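Putative hydrolase (Acinetobacter sp. NBRC 100985, PDB 4XUK) is a dizinc hydrolase of the metallo-beta-lactamase superfamily that breaks down organophosphates and probably also acts as a lactonase. Local coordinates at residues Lys148-Lys151 with Glu152-Ala155; Leu248-Phe251 with Ala252-Lys256; Pro170-Lys174 with Gln175-Thr179; Asp33-Gln36 with Gln37-His40; Leu62-Gly66 with Lys67-Leu71. The protein carries 2 engineered substitutions. All blocks are in the same frame, centred on the assembly; numbering follows the deposited sequence.

Contact 1 of 5, residues Lys148-Lys151 with Glu152-Ala155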
# COMPACT_ATOMS: atom_id res chain seq x y z
N LYS A 148 35.90 21.46 -9.54
CA LYS A 148 34.84 22.44 -9.78
C LYS A 148 33.79 22.51 -8.66
O LYS A 148 32.86 23.31 -8.73
CB LYS A 148 34.14 22.15 -11.11
CG LYS A 148 35.05 22.19 -12.33
CD LYS A 148 34.25 22.02 -13.62
CE LYS A 148 35.15 21.96 -14.85
NZ LYS A 148 34.37 21.67 -16.09
N LEU A 149 33.93 21.66 -7.65
CA LEU A 149 33.03 21.73 -6.50
C LEU A 149 33.77 22.04 -5.19
O LEU A 149 34.97 21.77 -5.07
CB LEU A 149 32.11 20.50 -6.39
CG LEU A 149 32.50 19.13 -6.91
CD1 LEU A 149 33.60 18.59 -6.07
CD2 LEU A 149 31.31 18.19 -6.86
N PRO A 150 33.06 22.65 -4.22
CA PRO A 150 33.64 23.05 -2.94
C PRO A 150 34.26 21.87 -2.20
O PRO A 150 33.76 20.75 -2.31
CB PRO A 150 32.44 23.57 -2.17
CG PRO A 150 31.53 24.09 -3.22
CD PRO A 150 31.68 23.16 -4.38
N LYS A 151 35.34 22.12 -1.46
CA LYS A 151 36.09 21.06 -0.80
C LYS A 151 35.22 20.16 0.06
O LYS A 151 35.44 18.95 0.12
CB LYS A 151 37.23 21.66 0.05
CG LYS A 151 38.18 22.59 -0.71
CD LYS A 151 39.01 21.83 -1.74
CE LYS A 151 40.29 22.58 -2.12
NZ LYS A 151 40.17 23.37 -3.38
N GLU A 152 34.22 20.74 0.71
CA GLU A 152 33.27 20.01 1.53
C GLU A 152 32.58 18.88 0.78
O GLU A 152 32.14 17.97 1.41
CB GLU A 152 32.17 20.91 2.03
CG GLU A 152 31.42 21.49 0.85
CD GLU A 152 30.36 22.52 1.15
OE1 GLU A 152 30.56 23.63 0.69
OE2 GLU A 152 29.31 22.20 1.77
N LYS A 153 32.47 19.00 -0.53
CA LYS A 153 31.65 18.09 -1.33
C LYS A 153 32.49 17.12 -2.15
O LYS A 153 31.95 16.20 -2.79
CB LYS A 153 30.74 18.89 -2.27
CG LYS A 153 29.48 19.41 -1.59
CD LYS A 153 28.95 20.67 -2.26
CE LYS A 153 27.58 21.01 -1.69
NZ LYS A 153 27.48 20.63 -0.25
N GLN A 154 33.80 17.31 -2.13
CA GLN A 154 34.70 16.58 -3.02
C GLN A 154 34.86 15.10 -2.65
O GLN A 154 34.91 14.25 -3.54
CB GLN A 154 36.08 17.25 -3.08
CG GLN A 154 36.06 18.65 -3.66
CD GLN A 154 37.45 19.22 -3.86
OE1 GLN A 154 38.45 18.62 -3.47
NE2 GLN A 154 37.52 20.40 -4.48
N ALA A 155 34.94 14.81 -1.37
CA ALA A 155 35.07 13.45 -0.91
C ALA A 155 33.87 12.60 -1.30
O ALA A 155 34.02 11.54 -1.80
CB ALA A 155 35.24 13.41 0.59

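Contact 2 of 5, residues Leu248-Phe251 with Ala252-Lys256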
# COMPACT_ATOMS: atom_id res chain seq x y z
N LEU A 248 8.05 21.30 -8.15
CA LEU A 248 6.88 22.10 -8.23
C LEU A 248 6.28 22.11 -9.63
O LEU A 248 5.12 22.04 -9.80
CB LEU A 248 7.20 23.49 -7.77
CG LEU A 248 7.51 23.69 -6.30
CD1 LEU A 248 7.94 25.13 -6.10
CD2 LEU A 248 6.33 23.33 -5.43
N LYS A 249 7.12 22.18 -10.63
CA LYS A 249 6.63 22.09 -12.01
C LYS A 249 5.97 20.75 -12.30
O LYS A 249 4.89 20.69 -12.90
CB LYS A 249 7.77 22.31 -13.00
CG LYS A 249 7.31 23.01 -14.26
CD LYS A 249 7.56 22.19 -15.49
CE LYS A 249 9.04 22.01 -15.71
NZ LYS A 249 9.27 21.31 -17.01
N GLN A 250 6.62 19.66 -11.90
CA GLN A 250 6.11 18.34 -12.26
C GLN A 250 4.86 17.98 -11.45
O GLN A 250 3.93 17.41 -12.01
CB GLN A 250 7.21 17.28 -12.11
CG GLN A 250 8.40 17.49 -13.06
CD GLN A 250 7.99 17.51 -14.53
OE1 GLN A 250 8.51 18.29 -15.32
NE2 GLN A 250 7.06 16.64 -14.89
N PHE A 251 4.84 18.31 -10.17
CA PHE A 251 3.68 17.99 -9.33
C PHE A 251 2.45 18.76 -9.79
O PHE A 251 1.33 18.26 -9.74
CB PHE A 251 3.97 18.30 -7.85
CG PHE A 251 4.72 17.21 -7.13
CD1 PHE A 251 5.43 16.24 -7.84
CD2 PHE A 251 4.71 17.16 -5.74
CE1 PHE A 251 6.13 15.24 -7.16
CE2 PHE A 251 5.39 16.16 -5.06
CZ PHE A 251 6.11 15.21 -5.77
N ALA A 252 2.68 19.99 -10.24
CA ALA A 252 1.59 20.79 -10.80
C ALA A 252 1.03 20.07 -12.01
O ALA A 252 -0.17 19.83 -12.09
CB ALA A 252 2.08 22.18 -11.16
N ASN A 253 1.90 19.70 -12.95
CA ASN A 253 1.51 18.93 -14.12
C ASN A 253 0.75 17.65 -13.74
O ASN A 253 -0.32 17.37 -14.30
CB ASN A 253 2.76 18.62 -14.97
CG ASN A 253 2.53 17.50 -15.99
OD1 ASN A 253 1.44 17.35 -16.55
ND2 ASN A 253 3.58 16.72 -16.25
N PHE A 254 1.28 16.88 -12.79
CA PHE A 254 0.66 15.61 -12.37
C PHE A 254 -0.72 15.79 -11.75
O PHE A 254 -1.64 14.99 -11.98
CB PHE A 254 1.54 14.87 -11.37
CG PHE A 254 2.93 14.55 -11.87
CD1 PHE A 254 3.19 14.43 -13.22
CD2 PHE A 254 3.96 14.36 -10.97
CE1 PHE A 254 4.48 14.13 -13.66
CE2 PHE A 254 5.25 14.06 -11.40
CZ PHE A 254 5.51 13.95 -12.75
N ALA A 255 -0.88 16.84 -10.95
CA ALA A 255 -2.15 17.12 -10.30
C ALA A 255 -3.24 17.51 -11.31
O ALA A 255 -4.38 17.04 -11.20
CB ALA A 255 -2.00 18.21 -9.24
N LYS A 256 -2.87 18.32 -12.26
CA LYS A 256 -3.75 18.72 -13.29
C LYS A 256 -4.10 17.60 -14.31
O LYS A 256 -5.20 17.43 -14.69
CB LYS A 256 -3.13 19.90 -13.99
CG LYS A 256 -3.95 20.47 -15.09
CD LYS A 256 -3.12 20.61 -16.33
CE LYS A 256 -2.94 22.05 -16.73
NZ LYS A 256 -3.66 22.37 -18.00

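Contact 3 of 5, residues Pro170-Lys174 with Gln175-Thr179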
# COMPACT_ATOMS: atom_id res chain seq x y z
N PRO A 170 31.31 -3.16 -16.58
CA PRO A 170 30.96 -4.37 -17.34
C PRO A 170 30.10 -4.06 -18.56
O PRO A 170 30.14 -4.82 -19.53
CB PRO A 170 30.15 -5.20 -16.33
CG PRO A 170 30.57 -4.72 -15.00
CD PRO A 170 30.83 -3.25 -15.18
N TYR A 171 29.31 -2.99 -18.51
CA TYR A 171 28.47 -2.66 -19.66
C TYR A 171 29.24 -1.88 -20.72
O TYR A 171 29.07 -2.12 -21.91
CB TYR A 171 27.20 -1.92 -19.22
CG TYR A 171 26.28 -2.79 -18.39
CD1 TYR A 171 26.51 -2.98 -17.03
CD2 TYR A 171 25.21 -3.45 -18.97
CE1 TYR A 171 25.68 -3.80 -16.26
CE2 TYR A 171 24.36 -4.26 -18.22
CZ TYR A 171 24.61 -4.43 -16.86
OH TYR A 171 23.78 -5.25 -16.11
N GLN A 172 30.09 -0.95 -20.28
CA GLN A 172 31.01 -0.27 -21.19
C GLN A 172 31.88 -1.27 -21.96
O GLN A 172 32.07 -1.14 -23.17
CB GLN A 172 31.90 0.71 -20.43
CG GLN A 172 31.17 1.99 -19.96
CD GLN A 172 32.06 2.84 -19.08
OE1 GLN A 172 32.74 2.33 -18.18
NE2 GLN A 172 32.10 4.14 -19.36
N ALA A 173 32.39 -2.28 -21.25
CA ALA A 173 33.19 -3.33 -21.88
C ALA A 173 32.47 -4.05 -23.03
O ALA A 173 33.11 -4.51 -23.97
CB ALA A 173 33.65 -4.32 -20.85
N LYS A 174 31.14 -4.14 -22.95
CA LYS A 174 30.35 -4.78 -23.99
C LYS A 174 29.73 -3.78 -24.96
O LYS A 174 28.92 -4.17 -25.81
CB LYS A 174 29.22 -5.62 -23.37
CG LYS A 174 29.71 -6.86 -22.61
CD LYS A 174 29.33 -8.13 -23.35
CE LYS A 174 29.58 -9.36 -22.49
NZ LYS A 174 28.85 -10.55 -23.02
N GLN A 175 30.12 -2.51 -24.84
CA GLN A 175 29.58 -1.44 -25.68
C GLN A 175 28.07 -1.32 -25.50
O GLN A 175 27.32 -1.05 -26.45
CB GLN A 175 29.94 -1.65 -27.17
CG GLN A 175 31.42 -2.01 -27.38
CD GLN A 175 31.87 -1.89 -28.83
OE1 GLN A 175 31.08 -2.05 -29.77
NE2 GLN A 175 33.16 -1.61 -29.02
N ARG A 176 27.63 -1.54 -24.27
CA ARG A 176 26.23 -1.45 -23.89
C ARG A 176 25.93 -0.45 -22.77
O ARG A 176 25.00 -0.59 -22.01
CB ARG A 176 25.66 -2.83 -23.56
CG ARG A 176 25.92 -3.88 -24.60
CD ARG A 176 24.76 -4.03 -25.53
NE ARG A 176 24.37 -5.39 -25.50
CZ ARG A 176 23.16 -5.89 -25.37
NH1 ARG A 176 22.06 -5.18 -25.27
NH2 ARG A 176 23.09 -7.15 -25.33
N PHE A 177 26.74 0.58 -22.70
CA PHE A 177 26.43 1.73 -21.85
C PHE A 177 26.32 2.94 -22.76
O PHE A 177 27.29 3.33 -23.43
CB PHE A 177 27.52 1.94 -20.81
CG PHE A 177 27.28 3.12 -19.91
CD1 PHE A 177 26.38 3.03 -18.87
CD2 PHE A 177 27.96 4.31 -20.12
CE1 PHE A 177 26.16 4.12 -18.04
CE2 PHE A 177 27.74 5.40 -19.31
CZ PHE A 177 26.84 5.30 -18.27
N LYS A 178 25.13 3.54 -22.79
CA LYS A 178 24.81 4.55 -23.79
C LYS A 178 24.35 5.82 -23.10
O LYS A 178 23.82 5.77 -21.99
CB LYS A 178 23.69 4.04 -24.70
CG LYS A 178 23.94 2.68 -25.33
CD LYS A 178 25.12 2.73 -26.29
CE LYS A 178 25.21 1.46 -27.12
NZ LYS A 178 26.28 1.59 -28.15
N THR A 179 24.56 6.96 -23.74
CA THR A 179 23.96 8.21 -23.27
C THR A 179 23.00 8.76 -24.32
O THR A 179 23.07 8.39 -25.49
CB THR A 179 25.02 9.26 -22.86
OG1 THR A 179 25.74 9.71 -24.02
CG2 THR A 179 26.00 8.66 -21.86

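Contact 4 of 5, residues Asp33-Gln36 with Gln37-His40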
# COMPACT_ATOMS: atom_id res chain seq x y z
N ASP A 33 15.70 23.86 5.12
CA ASP A 33 15.03 25.13 5.23
C ASP A 33 13.56 25.02 5.61
O ASP A 33 12.70 25.61 5.03
CB ASP A 33 15.16 25.88 3.94
CG ASP A 33 16.49 26.38 3.71
OD1 ASP A 33 17.43 26.08 4.40
OD2 ASP A 33 16.59 27.13 2.80
N ILE A 34 13.30 24.20 6.58
CA ILE A 34 11.98 24.08 7.17
C ILE A 34 12.23 23.82 8.64
O ILE A 34 13.12 23.04 8.99
CB ILE A 34 11.13 22.96 6.47
CG1 ILE A 34 9.75 22.82 7.12
CG2 ILE A 34 11.88 21.64 6.43
CD1 ILE A 34 8.68 22.24 6.18
N PRO A 35 11.50 24.52 9.52
CA PRO A 35 11.73 24.30 10.95
C PRO A 35 11.47 22.85 11.28
O PRO A 35 10.47 22.29 10.80
CB PRO A 35 10.66 25.17 11.61
CG PRO A 35 10.38 26.24 10.61
CD PRO A 35 10.47 25.54 9.28
N GLN A 36 12.36 22.24 12.05
CA GLN A 36 12.23 20.83 12.41
C GLN A 36 10.92 20.53 13.12
O GLN A 36 10.39 19.42 12.99
CB GLN A 36 13.43 20.38 13.25
CG GLN A 36 14.65 20.04 12.39
CD GLN A 36 14.39 18.85 11.47
OE1 GLN A 36 14.13 17.74 11.93
NE2 GLN A 36 14.43 19.08 10.16
N GLN A 37 10.39 21.51 13.85
CA GLN A 37 9.10 21.32 14.51
C GLN A 37 7.98 21.06 13.50
O GLN A 37 7.10 20.22 13.74
CB GLN A 37 8.77 22.54 15.39
CG GLN A 37 7.50 22.38 16.24
CD GLN A 37 7.65 21.36 17.36
OE1 GLN A 37 6.70 20.66 17.71
NE2 GLN A 37 8.84 21.27 17.94
N GLN A 38 8.02 21.75 12.35
CA GLN A 38 7.00 21.57 11.32
C GLN A 38 7.20 20.25 10.59
O GLN A 38 6.23 19.61 10.16
CB GLN A 38 7.00 22.72 10.31
CG GLN A 38 6.48 24.03 10.89
CD GLN A 38 6.74 25.21 9.96
OE1 GLN A 38 6.80 25.06 8.74
NE2 GLN A 38 6.90 26.39 10.55
N VAL A 39 8.46 19.85 10.42
CA VAL A 39 8.77 18.53 9.90
C VAL A 39 8.13 17.48 10.78
O VAL A 39 7.44 16.58 10.28
CB VAL A 39 10.30 18.29 9.81
CG1 VAL A 39 10.61 16.83 9.47
CG2 VAL A 39 10.92 19.20 8.78
N HIS A 40 8.32 17.60 12.09
CA HIS A 40 7.73 16.63 13.01
C HIS A 40 6.20 16.66 13.04
O HIS A 40 5.56 15.62 13.16
CB HIS A 40 8.35 16.73 14.42
CG HIS A 40 9.75 16.22 14.48
ND1 HIS A 40 10.07 14.91 14.22
CD2 HIS A 40 10.92 16.85 14.75
CE1 HIS A 40 11.38 14.74 14.33
NE2 HIS A 40 11.92 15.91 14.64
O HOH W 1 14.43 16.98 14.36

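Contact 5 of 5, residues Leu62-Gly66 with Lys67-Leu71. Engineered in segment 67-71: I70 (natural residue Val).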
# COMPACT_ATOMS: atom_id res chain seq x y z
N LEU A 62 10.18 -2.64 -13.42
CA LEU A 62 10.26 -3.43 -14.65
C LEU A 62 9.05 -3.10 -15.52
O LEU A 62 7.92 -3.07 -15.02
CB LEU A 62 10.21 -4.93 -14.34
CG LEU A 62 11.48 -5.76 -14.22
CD1 LEU A 62 11.08 -7.22 -13.99
CD2 LEU A 62 12.39 -5.63 -15.47
N VAL A 63 9.29 -2.87 -16.80
CA VAL A 63 8.19 -2.56 -17.72
C VAL A 63 8.20 -3.56 -18.88
O VAL A 63 9.12 -3.57 -19.71
CB VAL A 63 8.33 -1.13 -18.28
CG1 VAL A 63 7.09 -0.76 -19.10
CG2 VAL A 63 8.54 -0.13 -17.14
N ASN A 64 7.16 -4.39 -18.92
CA ASN A 64 6.98 -5.35 -20.00
C ASN A 64 6.08 -4.71 -21.07
O ASN A 64 4.87 -4.60 -20.87
CB ASN A 64 6.35 -6.62 -19.43
CG ASN A 64 6.12 -7.70 -20.48
OD1 ASN A 64 6.17 -7.44 -21.69
ND2 ASN A 64 5.85 -8.92 -20.02
N ILE A 65 6.67 -4.29 -22.18
CA ILE A 65 5.88 -3.68 -23.24
C ILE A 65 5.55 -4.67 -24.37
O ILE A 65 5.12 -4.26 -25.45
CB ILE A 65 6.55 -2.42 -23.84
CG1 ILE A 65 7.87 -2.78 -24.51
CG2 ILE A 65 6.77 -1.36 -22.75
CD1 ILE A 65 8.47 -1.63 -25.30
N GLY A 66 5.72 -5.96 -24.09
CA GLY A 66 5.37 -7.00 -25.06
C GLY A 66 6.58 -7.67 -25.67
O GLY A 66 6.90 -8.80 -25.34
N LYS A 67 7.27 -6.96 -26.55
CA LYS A 67 8.45 -7.52 -27.19
C LYS A 67 9.71 -7.23 -26.37
O LYS A 67 10.74 -7.89 -26.54
CB LYS A 67 8.59 -6.98 -28.61
CG LYS A 67 7.98 -5.60 -28.79
CD LYS A 67 8.82 -4.52 -28.14
CE LYS A 67 9.66 -3.80 -29.17
NZ LYS A 67 8.84 -2.87 -30.00
N SER A 68 9.62 -6.23 -25.49
CA SER A 68 10.76 -5.84 -24.68
C SER A 68 10.41 -5.75 -23.20
O SER A 68 9.25 -5.55 -22.81
CB SER A 68 11.33 -4.50 -25.16
OG SER A 68 11.84 -4.60 -26.48
N LEU A 69 11.45 -5.93 -22.39
CA LEU A 69 11.34 -5.80 -20.95
C LEU A 69 12.36 -4.76 -20.55
O LEU A 69 13.57 -4.92 -20.76
CB LEU A 69 11.67 -7.13 -20.29
CG LEU A 69 11.45 -7.19 -18.78
CD1 LEU A 69 9.99 -6.92 -18.44
CD2 LEU A 69 11.91 -8.53 -18.25
N ILE A 70 11.88 -3.66 -19.99
CA ILE A 70 12.79 -2.59 -19.66
C ILE A 70 12.82 -2.29 -18.14
O ILE A 70 11.78 -2.27 -17.47
CB ILE A 70 12.54 -1.35 -20.59
CG1 ILE A 70 12.24 -0.12 -19.80
CG2 ILE A 70 11.45 -1.62 -21.64
CD1 ILE A 70 13.46 0.56 -19.53
N LEU A 71 14.02 -2.12 -17.61
CA LEU A 71 14.20 -1.87 -16.18
C LEU A 71 14.51 -0.40 -15.94
O LEU A 71 15.38 0.19 -16.60
CB LEU A 71 15.32 -2.77 -15.63
CG LEU A 71 15.71 -2.69 -14.15
CD1 LEU A 71 14.55 -3.09 -13.27
CD2 LEU A 71 16.94 -3.55 -13.85

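Contact 1 of 5, residues Lys148-Lys151 with Glu152-Ala155
The side-chain amide of Q154 turns back to the carbonyl of L149, its NE2 lying 3.0 Å from L149 O in a nearly straight bond (171° at the hydrogen). The donor comes almost along the C=O axis and L149 O lies in the amide plane, an arrangement that helps to set how the flat group is turned. Q154 reaches that far because its chain runs extended beyond CG (chi2 -173°). Two backbone bonds close the first turn beside it: K153 N gives its hydrogen to P150 O at 2.8 Å, and Q154 N gives its own to K151 O at 3.2 Å. Farther out, K153 NZ and E152 OE2 form a salt bridge of 3.1 Å between adjacent residues, the ammonium meeting the carboxylate from above its plane.

Packing surrounds these bonds. L149 CD1 approaches Q154 CG to 3.4 Å, while K151 bends at chi2 to lay CD alongside the amide, 3.4 Å from Q154 NE2. P150 CB lies beside E152 OE1. Proline suits its place: it has no N-H to offer, stiffens the chain just ahead of the helix and still supplies a carbonyl to the first turn. Long charged chains suit the exposed positions. The whole forms the entry to helix 151-173, reached through the loop that follows helix 134-141, at the surface, its centre about 24 Å from the centre of the chain.

Contact 2 of 5, residues Leu248-Phe251 with Ala252-Lys256
One face of the F254 ring rests on the backbone carbonyl of Q250, the residue one turn earlier: Q250 O stands 3.0 Å above the ring plane, displaced from the ring centre. The aliphatic start and the amide of Q250 pass by the far end of the same ring, with Q250 CB and Q250 NE2 each 3.8 Å from F254 CZ and the amide plane turned 60° from the ring. F251 reaches the ring obliquely, its CD1 3.9 Å from F254 CD2. Beside them the amides of Q250 and N253 lie side by side but almost perpendicular, at 86°.

Beneath the side chains run regular alpha-helical hydrogen bonds, each from an N-H to the carbonyl four residues earlier: F254 N donates to Q250 O at 2.8 Å and A255 N to F251 O at 2.9 Å. A252 and A255 are small enough to let Y282 come close to the helix. Phenylalanine suits the buried side: F251 meets the ring of F227, and F254 packs on I216 of a loop and on T274 of strand 271-275.

N253 OD1 accepts hydrogen bonds from N257 and Q259, near the end of helix 240-257. The chemistry is therefore divided: aromatic rings secure the helix against its neighbours, whereas the asparagine amide ties its last turn to the chain that follows.

Contact 3 of 5, residues Pro170-Lys174 with Gln175-Thr179
Y171 O and the backbone N of R176 form the tight heart of this contact, a hydrogen bond of 2.8 Å that reaches across the last turn of the helix. A second bond, from Q175 N to Q172 O at 2.9 Å, lies inside it, and together they make a Schellman motif. Q175 is the C-prime residue and takes the positive phi (61°) that such an ending needs; glycine is common there, but here a glutamine adopts it, with its CB drawn to 3.0 Å from K174 O. R176 CG also lies close to K174 O, at 3.2 Å. Just beyond, the chain turns into strand 177-180 and apolar atoms close the corner. F177 CB sits 3.7 Å from Q172 CG and 4.2 Å from Y171 CB. F177 and Q172 run side by side because the ring has its CG anti to the backbone N (chi1 179°), while the glutamine chain extends along it with its amide plane 78° from the ring.

Y171 leads inward, away from this corner: its side chain packs on V130 and S118, and its buried hydroxyl is hydrogen-bonded to the backbones of I117 and F125.

The solvent side is looser. K174 and Q175 are exposed, and the bond from K178 NZ to Q175 O is weak at 3.3 Å. R176 NH1 reaches N127 O, also weakly. Long polar chains suit such a surface, since their aliphatic parts pack while their polar ends can stay at the surface. Chemically, the motif occupies carbonyls at the end of the helix with N-H groups from the turn, so the chain can reverse and enter the sheet beside strand 129-133 with little polar cost.

Contact 4 of 5, residues Asp33-Gln36 with Gln37-His40
I34 and V39 clasp the start of a helix in the manner of a hydrophobic staple: P35 is the N-cap, and I34 just before it meets V39, four residues after it. The contact itself is methyl to methyl, I34 CG2 to V39 CG2 at 3.5 Å. Both are buried and beta-branched, and suit a place where compact apolar surface is needed; I34 also packs on R229 and T232.

Backbone hydrogen bonds form the second group. P35 O accepts from V39 N at 3.2 Å, with the donor in the carbonyl plane, and more weakly from Q38 N; H40 N donates to Q36 O at 2.9 Å. Proline at the N-cap has no side-chain acceptor; it contributes its carbonyl to the first turn, and its ring supports the Q38 amide: P35 CG is 3.5 Å from Q38 NE2, an amide whose OE1 is held by R229.

Polar side chains make the third group. Q36 NE2 donates to P28 O, and H40 ND1 bonds to D49 OD1; each group thus has a second partner that helps to orient it. Q36 bends at chi2 (-64°) to bring its amide toward the imidazole, almost perpendicular to it (87°). A single water bridges them, donating to Q36 OE1 at 2.6 Å and lying 2.7 Å from H40 NE2.

Contact 5 of 5, residues Leu62-Gly66 with Lys67-Leu71
L62 faces L69 and L71 across a beta hairpin, and its side chain can be followed outward. From CB, the branch point CG comes 4.2 Å from L71 CD1, and CD2 then wedges between the two opposing leucines, 3.8 Å from L69 CG and 4.0 Å from L71 CD1. Its unusual first torsion (chi1 -96°) swings CD2 toward the partner strand. L62 and L71 form a non-hydrogen-bonded pair, where the side chains meet without backbone hydrogen bonds between the two residues, and a branched aliphatic residue packs well. V63 and I70, the next pair, carry the hydrogen bonds: I70 N donates to V63 O at 2.8 Å, and V63 N to I70 O. I70 is an engineered residue, valine in the natural sequence; its side chain shares a face with V63.

The turn is closed by I65 N, which donates to S68 O at 2.9 Å, and by an Asx turn in which N64 OD1 accepts from G66 N at 2.9 Å in the carbonyl plane. Asparagine suits this role through its short amide, and glycine suits its own because at phi 108° with a negative psi a CB would clash with the neighbouring backbone. I65 CG1 leans over S68 CB.

The hairpin joins strands 54-64 and 69-72, whose segments 62-64 and 69-71 run antiparallel, at 162°. Strand 14-26 flanks it beside L62 and N64, strand 103-105 lies along L71, and F189 of strand 189-193 packs on V63 and I70.

In the fold
From the N terminus, contact 4 comes first, ending the loop after strand 14-26 and opening helix 36-45. Contact 5 follows, closing the tight turn between strands 54-64 and 69-72, about 41 Å away between centres and on the opposite side of the chain's centre. Contacts 1 and 3 mark the two ends of helix 151-173, and contact 3 hands the chain to strand 177-180, an outermost strand of the same sheet that holds the hairpin of contact 5. Contact 2 lies last, within helix 240-257 beside the second sheet. All five are in series, neither nested nor crossed, and none touches another.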